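Local coordinates for crystal protein (Bacillus thuringiensis serovar dakota, PDB 2ZTB) that probably damages cancer cells it recognises by forming beta-barrel pores in their membranes, as a proteolytically activated aerolysin-type toxin, at residues Y7-E12 against N41-F46; S14-S19 against T118-T123. One frame throughout, in Å; residues are numbered along the deposited sequence.

Interaction 1 of 2, residues Y7-E12 against N41-F46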
ATOM      1  N   TYR A   7      11.352  14.425   8.687  1.00 64.42           N
ATOM      2  CA  TYR A   7      11.422  14.732  10.089  1.00 62.99           C
ATOM      3  C   TYR A   7      10.554  13.792  10.916  1.00 62.23           C
ATOM      4  O   TYR A   7       9.471  13.355  10.484  1.00 62.33           O
ATOM      5  CB  TYR A   7      11.011  16.181  10.349  1.00 63.30           C
ATOM      6  CG  TYR A   7      12.023  17.227   9.914  1.00 64.07           C
ATOM      7  CD1 TYR A   7      13.399  16.963   9.922  1.00 64.28           C
ATOM      8  CD2 TYR A   7      11.603  18.494   9.518  1.00 64.51           C
ATOM      9  CE1 TYR A   7      14.328  17.935   9.528  1.00 64.56           C
ATOM     10  CE2 TYR A   7      12.519  19.473   9.126  1.00 66.29           C
ATOM     11  CZ  TYR A   7      13.882  19.193   9.133  1.00 65.45           C
ATOM     12  OH  TYR A   7      14.780  20.178   8.729  1.00 65.19           O
ATOM     13  N   LEU A   8      11.050  13.465  12.105  1.00 60.60           N
ATOM     14  CA  LEU A   8      10.255  12.771  13.096  1.00 59.13           C
ATOM     15  C   LEU A   8       9.470  13.852  13.843  1.00 58.87           C
ATOM     16  O   LEU A   8       9.996  14.945  14.113  1.00 59.11           O
ATOM     17  CB  LEU A   8      11.156  11.960  14.027  1.00 58.81           C
ATOM     18  CG  LEU A   8      10.478  11.105  15.112  1.00 58.70           C
ATOM     19  CD1 LEU A   8       9.751   9.900  14.510  1.00 53.62           C
ATOM     20  CD2 LEU A   8      11.515  10.667  16.174  1.00 58.03           C
ATOM     21  N   MET A   9       8.204  13.571  14.131  1.00 57.86           N
ATOM     22  CA  MET A   9       7.347  14.524  14.825  1.00 57.55           C
ATOM     23  C   MET A   9       7.008  14.014  16.234  1.00 56.72           C
ATOM     24  O   MET A   9       7.083  12.814  16.486  1.00 56.32           O
ATOM     25  CB  MET A   9       6.067  14.764  14.016  1.00 57.98           C
ATOM     26  CG  MET A   9       6.295  15.144  12.527  1.00 60.92           C
ATOM     27  SD  MET A   9       7.023  16.792  12.349  1.00 66.40           S
ATOM     28  CE  MET A   9       5.651  17.863  12.819  1.00 66.79           C
ATOM     29  N   PHE A  10       6.642  14.919  17.141  1.00 56.19           N
ATOM     30  CA  PHE A  10       6.249  14.534  18.504  1.00 56.20           C
ATOM     31  C   PHE A  10       5.014  13.627  18.555  1.00 56.60           C
ATOM     32  O   PHE A  10       4.904  12.791  19.465  1.00 56.80           O
ATOM     33  CB  PHE A  10       6.054  15.749  19.419  1.00 55.74           C
ATOM     34  CG  PHE A  10       7.331  16.216  20.104  1.00 56.12           C
ATOM     35  CD1 PHE A  10       7.872  17.463  19.825  1.00 54.82           C
ATOM     36  CD2 PHE A  10       7.980  15.408  21.032  1.00 55.35           C
ATOM     37  CE1 PHE A  10       9.035  17.897  20.446  1.00 54.67           C
ATOM     38  CE2 PHE A  10       9.148  15.836  21.659  1.00 55.78           C
ATOM     39  CZ  PHE A  10       9.678  17.081  21.366  1.00 54.57           C
ATOM     40  N   ASN A  11       4.091  13.796  17.599  1.00 56.28           N
ATOM     41  CA  ASN A  11       2.859  13.011  17.575  1.00 56.43           C
ATOM     42  C   ASN A  11       3.046  11.607  17.004  1.00 56.57           C
ATOM     43  O   ASN A  11       2.095  10.842  16.881  1.00 56.71           O
ATOM     44  CB  ASN A  11       1.684  13.781  16.924  1.00 56.75           C
ATOM     45  CG  ASN A  11       1.812  13.960  15.386  1.00 57.21           C
ATOM     46  OD1 ASN A  11       0.847  14.379  14.749  1.00 59.71           O
ATOM     47  ND2 ASN A  11       2.966  13.652  14.806  1.00 56.16           N
ATOM     48  N   GLU A  12       4.296  11.280  16.694  1.00 56.96           N
ATOM     49  CA  GLU A  12       4.699   9.970  16.174  1.00 57.50           C
ATOM     50  C   GLU A  12       5.567   9.187  17.156  1.00 56.78           C
ATOM     51  O   GLU A  12       5.986   8.074  16.844  1.00 57.23           O
ATOM     52  CB  GLU A  12       5.573  10.151  14.942  1.00 57.69           C
ATOM     53  CG  GLU A  12       4.869  10.599  13.723  1.00 60.72           C
ATOM     54  CD  GLU A  12       5.836  10.703  12.575  1.00 63.42           C
ATOM     55  OE1 GLU A  12       5.778   9.810  11.708  1.00 65.49           O
ATOM     56  OE2 GLU A  12       6.666  11.642  12.570  1.00 61.99           O
ATOM     57  N   ASN A  41      13.563  18.646  16.154  1.00 56.73           N
ATOM     58  CA  ASN A  41      13.484  19.404  14.898  1.00 57.65           C
ATOM     59  C   ASN A  41      12.928  20.820  15.147  1.00 58.60           C
ATOM     60  O   ASN A  41      13.581  21.614  15.842  1.00 58.78           O
ATOM     61  CB  ASN A  41      12.692  18.614  13.852  1.00 57.04           C
ATOM     62  CG  ASN A  41      13.303  17.246  13.577  1.00 56.29           C
ATOM     63  OD1 ASN A  41      14.492  17.141  13.298  1.00 55.79           O
ATOM     64  ND2 ASN A  41      12.488  16.193  13.646  1.00 54.29           N
ATOM     65  N   ASN A  42      11.724  21.124  14.645  1.00 59.47           N
ATOM     66  CA  ASN A  42      11.120  22.458  14.861  1.00 60.24           C
ATOM     67  C   ASN A  42      10.048  22.584  15.961  1.00 60.69           C
ATOM     68  O   ASN A  42       9.342  23.600  16.042  1.00 60.76           O
ATOM     69  CB  ASN A  42      10.621  23.052  13.538  1.00 60.40           C
ATOM     70  CG  ASN A  42      11.763  23.421  12.604  1.00 60.94           C
ATOM     71  OD1 ASN A  42      12.014  22.639  11.601  1.00 61.42           O
ATOM     72  ND2 ASN A  42      12.477  24.616  12.927  1.00 59.85           N
ATOM     73  N   GLU A  43       9.963  21.572  16.826  1.00 61.14           N
ATOM     74  CA  GLU A  43       8.983  21.535  17.909  1.00 61.25           C
ATOM     75  C   GLU A  43       9.682  21.478  19.257  1.00 61.43           C
ATOM     76  O   GLU A  43      10.852  21.117  19.344  1.00 61.41           O
ATOM     77  CB  GLU A  43       8.124  20.279  17.802  1.00 61.69           C
ATOM     78  CG  GLU A  43       7.298  20.103  16.552  1.00 62.15           C
ATOM     79  CD  GLU A  43       6.885  18.660  16.388  1.00 64.35           C
ATOM     80  OE1 GLU A  43       7.758  17.844  16.007  1.00 65.02           O
ATOM     81  OE2 GLU A  43       5.699  18.344  16.644  1.00 64.23           O
ATOM     82  N   THR A  44       8.941  21.835  20.303  1.00 61.51           N
ATOM     83  CA  THR A  44       9.391  21.754  21.671  1.00 61.72           C
ATOM     84  C   THR A  44       8.287  21.097  22.484  1.00 61.71           C
ATOM     85  O   THR A  44       7.147  21.029  22.031  1.00 61.82           O
ATOM     86  CB  THR A  44       9.681  23.151  22.278  1.00 62.14           C
ATOM     87  OG1 THR A  44       8.455  23.869  22.469  1.00 62.10           O
ATOM     88  CG2 THR A  44      10.632  23.961  21.410  1.00 62.04           C
ATOM     89  N   TYR A  45       8.632  20.602  23.670  1.00 61.54           N
ATOM     90  CA  TYR A  45       7.649  20.096  24.620  1.00 61.58           C
ATOM     91  C   TYR A  45       8.012  20.575  26.029  1.00 61.96           C
ATOM     92  O   TYR A  45       9.187  20.818  26.329  1.00 61.59           O
ATOM     93  CB  TYR A  45       7.563  18.566  24.548  1.00 61.84           C
ATOM     94  CG  TYR A  45       6.144  18.017  24.460  1.00 61.74           C
ATOM     95  CD1 TYR A  45       5.542  17.766  23.225  1.00 62.86           C
ATOM     96  CD2 TYR A  45       5.404  17.768  25.609  1.00 61.94           C
ATOM     97  CE1 TYR A  45       4.238  17.265  23.144  1.00 62.90           C
ATOM     98  CE2 TYR A  45       4.110  17.278  25.546  1.00 61.14           C
ATOM     99  CZ  TYR A  45       3.538  17.027  24.326  1.00 62.88           C
ATOM    100  OH  TYR A  45       2.263  16.528  24.298  1.00 63.75           O
ATOM    101  N   PHE A  46       6.995  20.724  26.875  1.00 62.20           N
ATOM    102  CA  PHE A  46       7.137  21.199  28.254  1.00 62.56           C
ATOM    103  C   PHE A  46       7.695  22.630  28.311  1.00 63.32           C
ATOM    104  O   PHE A  46       7.474  23.406  27.384  1.00 63.30           O
ATOM    105  CB  PHE A  46       7.944  20.207  29.127  1.00 62.38           C
ATOM    106  CG  PHE A  46       7.545  18.762  28.939  1.00 62.08           C
ATOM    107  CD1 PHE A  46       8.376  17.880  28.249  1.00 60.04           C
ATOM    108  CD2 PHE A  46       6.331  18.286  29.433  1.00 62.20           C
ATOM    109  CE1 PHE A  46       8.013  16.556  28.057  1.00 59.18           C
ATOM    110  CE2 PHE A  46       5.961  16.949  29.242  1.00 62.17           C
ATOM    111  CZ  PHE A  46       6.810  16.086  28.556  1.00 60.65           C
TER
HETATM  112  O   HOH W   1       3.656  16.569  16.522  1.00 58.61           O

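Interaction 2 of 2, residues S14-S19 against T118-T123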
ATOM      1  N   SER A  14       4.804   7.676  19.832  1.00 53.47           N
ATOM      2  CA  SER A  14       4.112   6.406  20.093  1.00 52.80           C
ATOM      3  C   SER A  14       4.465   5.313  19.089  1.00 52.84           C
ATOM      4  O   SER A  14       4.413   4.122  19.422  1.00 52.44           O
ATOM      5  CB  SER A  14       2.607   6.620  20.108  1.00 52.69           C
ATOM      6  OG  SER A  14       2.171   7.094  18.844  1.00 53.62           O
ATOM      7  N   ALA A  15       4.838   5.726  17.871  1.00 53.13           N
ATOM      8  CA  ALA A  15       5.286   4.813  16.818  1.00 54.06           C
ATOM      9  C   ALA A  15       6.640   4.202  17.149  1.00 54.44           C
ATOM     10  O   ALA A  15       6.993   3.153  16.624  1.00 55.47           O
ATOM     11  CB  ALA A  15       5.321   5.523  15.423  1.00 53.11           C
ATOM     12  N   LEU A  16       7.406   4.881  18.005  1.00 55.29           N
ATOM     13  CA  LEU A  16       8.646   4.344  18.572  1.00 54.74           C
ATOM     14  C   LEU A  16       8.415   3.884  20.029  1.00 54.88           C
ATOM     15  O   LEU A  16       9.346   3.872  20.870  1.00 55.08           O
ATOM     16  CB  LEU A  16       9.751   5.391  18.510  1.00 54.70           C
ATOM     17  CG  LEU A  16      10.430   5.826  17.183  1.00 55.18           C
ATOM     18  CD1 LEU A  16      10.624   4.674  16.203  1.00 52.80           C
ATOM     19  CD2 LEU A  16       9.707   6.976  16.529  1.00 55.00           C
ATOM     20  N   SER A  17       7.173   3.522  20.330  1.00 53.47           N
ATOM     21  CA  SER A  17       6.801   3.031  21.656  1.00 53.35           C
ATOM     22  C   SER A  17       7.160   4.009  22.774  1.00 53.11           C
ATOM     23  O   SER A  17       7.325   3.608  23.934  1.00 52.12           O
ATOM     24  CB  SER A  17       7.435   1.668  21.909  1.00 53.53           C
ATOM     25  OG  SER A  17       6.986   0.732  20.945  1.00 52.92           O
ATOM     26  N   SER A  18       7.269   5.290  22.411  1.00 52.71           N
ATOM     27  CA  SER A  18       7.679   6.312  23.352  1.00 52.95           C
ATOM     28  C   SER A  18       6.699   7.477  23.452  1.00 53.14           C
ATOM     29  O   SER A  18       5.614   7.460  22.844  1.00 52.62           O
ATOM     30  CB  SER A  18       9.097   6.802  23.030  1.00 52.77           C
ATOM     31  OG  SER A  18       9.921   5.705  22.692  1.00 52.77           O
ATOM     32  N   SER A  19       7.089   8.470  24.253  1.00 53.09           N
ATOM     33  CA  SER A  19       6.251   9.606  24.567  1.00 54.24           C
ATOM     34  C   SER A  19       7.162  10.786  24.885  1.00 54.71           C
ATOM     35  O   SER A  19       8.349  10.596  25.124  1.00 55.76           O
ATOM     36  CB  SER A  19       5.298   9.279  25.737  1.00 53.87           C
ATOM     37  OG  SER A  19       6.001   8.909  26.931  1.00 54.79           O
ATOM     38  N   THR A 118       3.158   0.327  13.826  1.00 55.44           N
ATOM     39  CA  THR A 118       2.999   1.164  15.030  1.00 55.74           C
ATOM     40  C   THR A 118       2.429   2.579  14.785  1.00 56.27           C
ATOM     41  O   THR A 118       2.278   3.377  15.724  1.00 55.88           O
ATOM     42  CB  THR A 118       4.350   1.302  15.797  1.00 55.05           C
ATOM     43  OG1 THR A 118       5.332   1.817  14.906  1.00 56.60           O
ATOM     44  CG2 THR A 118       4.834  -0.034  16.355  1.00 53.01           C
ATOM     45  N   GLY A 119       2.171   2.906  13.518  1.00 57.29           N
ATOM     46  CA  GLY A 119       1.450   4.132  13.159  1.00 57.38           C
ATOM     47  C   GLY A 119       2.285   5.373  12.907  1.00 57.38           C
ATOM     48  O   GLY A 119       1.940   6.458  13.356  1.00 57.62           O
ATOM     49  N   PHE A 120       3.395   5.204  12.211  1.00 57.61           N
ATOM     50  CA  PHE A 120       4.133   6.326  11.668  1.00 58.63           C
ATOM     51  C   PHE A 120       3.250   7.178  10.765  1.00 59.22           C
ATOM     52  O   PHE A 120       2.271   6.684  10.195  1.00 59.67           O
ATOM     53  CB  PHE A 120       5.354   5.831  10.896  1.00 58.72           C
ATOM     54  CG  PHE A 120       6.452   5.310  11.779  1.00 58.33           C
ATOM     55  CD1 PHE A 120       6.537   3.954  12.072  1.00 58.70           C
ATOM     56  CD2 PHE A 120       7.383   6.185  12.338  1.00 57.47           C
ATOM     57  CE1 PHE A 120       7.561   3.470  12.905  1.00 60.37           C
ATOM     58  CE2 PHE A 120       8.406   5.717  13.174  1.00 56.34           C
ATOM     59  CZ  PHE A 120       8.500   4.357  13.451  1.00 57.27           C
ATOM     60  N   LYS A 121       3.574   8.463  10.669  1.00 59.73           N
ATOM     61  CA  LYS A 121       2.791   9.385   9.851  1.00 60.40           C
ATOM     62  C   LYS A 121       3.679   9.977   8.765  1.00 60.14           C
ATOM     63  O   LYS A 121       4.122  11.105   8.871  1.00 60.72           O
ATOM     64  CB  LYS A 121       2.175  10.494  10.722  1.00 60.30           C
ATOM     65  CG  LYS A 121       1.364   9.988  11.911  1.00 60.85           C
ATOM     66  CD  LYS A 121       0.735  11.130  12.700  1.00 61.29           C
ATOM     67  CE  LYS A 121      -0.148  10.606  13.818  1.00 62.89           C
ATOM     68  NZ  LYS A 121       0.667   9.858  14.829  1.00 66.20           N
ATOM     69  N   PHE A 122       3.957   9.190   7.737  1.00 60.51           N
ATOM     70  CA  PHE A 122       4.699   9.663   6.567  1.00 60.19           C
ATOM     71  C   PHE A 122       3.852  10.470   5.614  1.00 60.56           C
ATOM     72  O   PHE A 122       2.709  10.117   5.323  1.00 60.92           O
ATOM     73  CB  PHE A 122       5.324   8.502   5.817  1.00 59.69           C
ATOM     74  CG  PHE A 122       6.479   7.876   6.537  1.00 59.98           C
ATOM     75  CD1 PHE A 122       6.283   6.789   7.371  1.00 58.79           C
ATOM     76  CD2 PHE A 122       7.770   8.373   6.368  1.00 60.16           C
ATOM     77  CE1 PHE A 122       7.352   6.198   8.022  1.00 60.27           C
ATOM     78  CE2 PHE A 122       8.847   7.790   7.023  1.00 60.00           C
ATOM     79  CZ  PHE A 122       8.634   6.702   7.859  1.00 59.23           C
ATOM     80  N   THR A 123       4.455  11.552   5.131  1.00 61.13           N
ATOM     81  CA  THR A 123       3.845  12.515   4.234  1.00 62.00           C
ATOM     82  C   THR A 123       4.219  12.208   2.780  1.00 62.25           C
ATOM     83  O   THR A 123       3.402  12.390   1.873  1.00 61.54           O
ATOM     84  CB  THR A 123       4.282  13.953   4.641  1.00 62.30           C
ATOM     85  OG1 THR A 123       3.404  14.434   5.665  1.00 63.79           O
ATOM     86  CG2 THR A 123       4.268  14.934   3.472  1.00 63.52           C
TER
HETATM   87  O   HOH W   2       1.419   5.659  16.791  1.00 43.09           O

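Interaction 1 of 2, residues Y7-E12 against N41-F46
Y7, the last residue of strand 4-7, lays its phenol ring over the side-chain amide of N41. The two planes lie 26° apart and stack obliquely, with Y7 CD1 3.6 Å from N41 OD1. The same amide serves the next residue: N41 ND2 gives its hydrogen to L8 O over 2.8 Å, in the carbonyl plane and on a lone pair, although the bond is bent to 131°. N41 OD1 meanwhile accepts from the backbone N of C61, which suits asparagine, donor and acceptor in one short group, to a buried place between two backbones. L8 itself turns its side chain into the interior, toward V191 and F195. This is where the N-terminal strand leaves the sheet at the putative receptor-binding end of an aerolysin-type toxin, passing alongside the loop and edge strand 43-46. M9 points away, yet its chain bends twice beyond CG, returning CE to 3.8 Å from E43 OE1. That carboxylate sits over the start of the 3-10 segment: E43 OE1 receives a weak bond from F10 N at 3.3 Å, and E43 OE2 reaches N11 N through a water. Buried F10 packs its ring against I38, L40 and P20, with E43 CB at the ring edge, 3.5 Å from F10 CD1, and the edge of Y45 turned to one face in a tilted edge-to-face pair, centroids 5.2 Å apart and planes at 56°. E12 N bonds back to M9 O in the turn, and E12 OE2 takes the hydrogen of M9 N, 2.9 Å away, on its anti lone pair; K63 forms a salt bridge with the same oxygen.

Interaction 2 of 2, residues S14-S19 against T118-T123
The loop that leads from strand 96-116 to the hairpin 126-132/136-142, probably the membrane-inserting hairpin of this aerolysin-type toxin, lies against the 3-10 segment before helix 20-31. A15 is central here. Its methyl group stands almost exactly over the middle of the F120 ring, CB 3.6 Å from the ring centroid and 4° off the normal, a nearly ideal CH-pi contact. A side chain as small as alanine's lets the turn come this close to the ring. F120 has CG anti to its own carbonyl carbon, which carries the ring in against the A15 methyl, while the L16 methyl CD1 abuts its edge, 3.5 Å from F120 CZ, and the two side chains cross at about a right angle. Beyond them I189 and V191 of strand 168-199 continue the apolar packing. The polar half of the contact belongs to T118: its OG1 donates to A15 O over 2.7 Å, on a lone pair in the carbonyl plane, so A15 O, a carbonyl of the turn, gains a side-chain partner. T118 O faces A15 CA at 3.5 Å in a CA-H...O contact, and a water placed 2.7 Å from T118 O donates to it and also joins S14 OG. Next comes G119 with phi 91° and psi 42°, a backbone shape in which a CB would press on the preceding carbonyl oxygen, so glycine suits the bend. A threonine hydroxyl on a turn carbonyl, beside an alanine methyl on a phenylalanine face, thus joins the N-terminal connection to the loop before the probable insertion hairpin, an element characteristic of aerolysin-type toxins.

In the fold
Interactions 1 and 2 have their centres about 11 Å apart, on the same side of the chain's centre in this elongated, strand-rich molecule. Their segments alternate along the chain: 7-12, 14-19, 41-46, then 118-123. Both first segments belong to the single connection between strand 4-7 and helix 20-31. The two contacts also touch each other: K121 of 118-123 probably donates from its backbone N to E12 OE1 and from NZ to N11 O, while L8 CD1 packs on L16 CD2. Strand 168-199 packs against both. One connection thus links edge strand 43-46, near the putative receptor-binding end, with the loop entering the hairpin probably used for insertion.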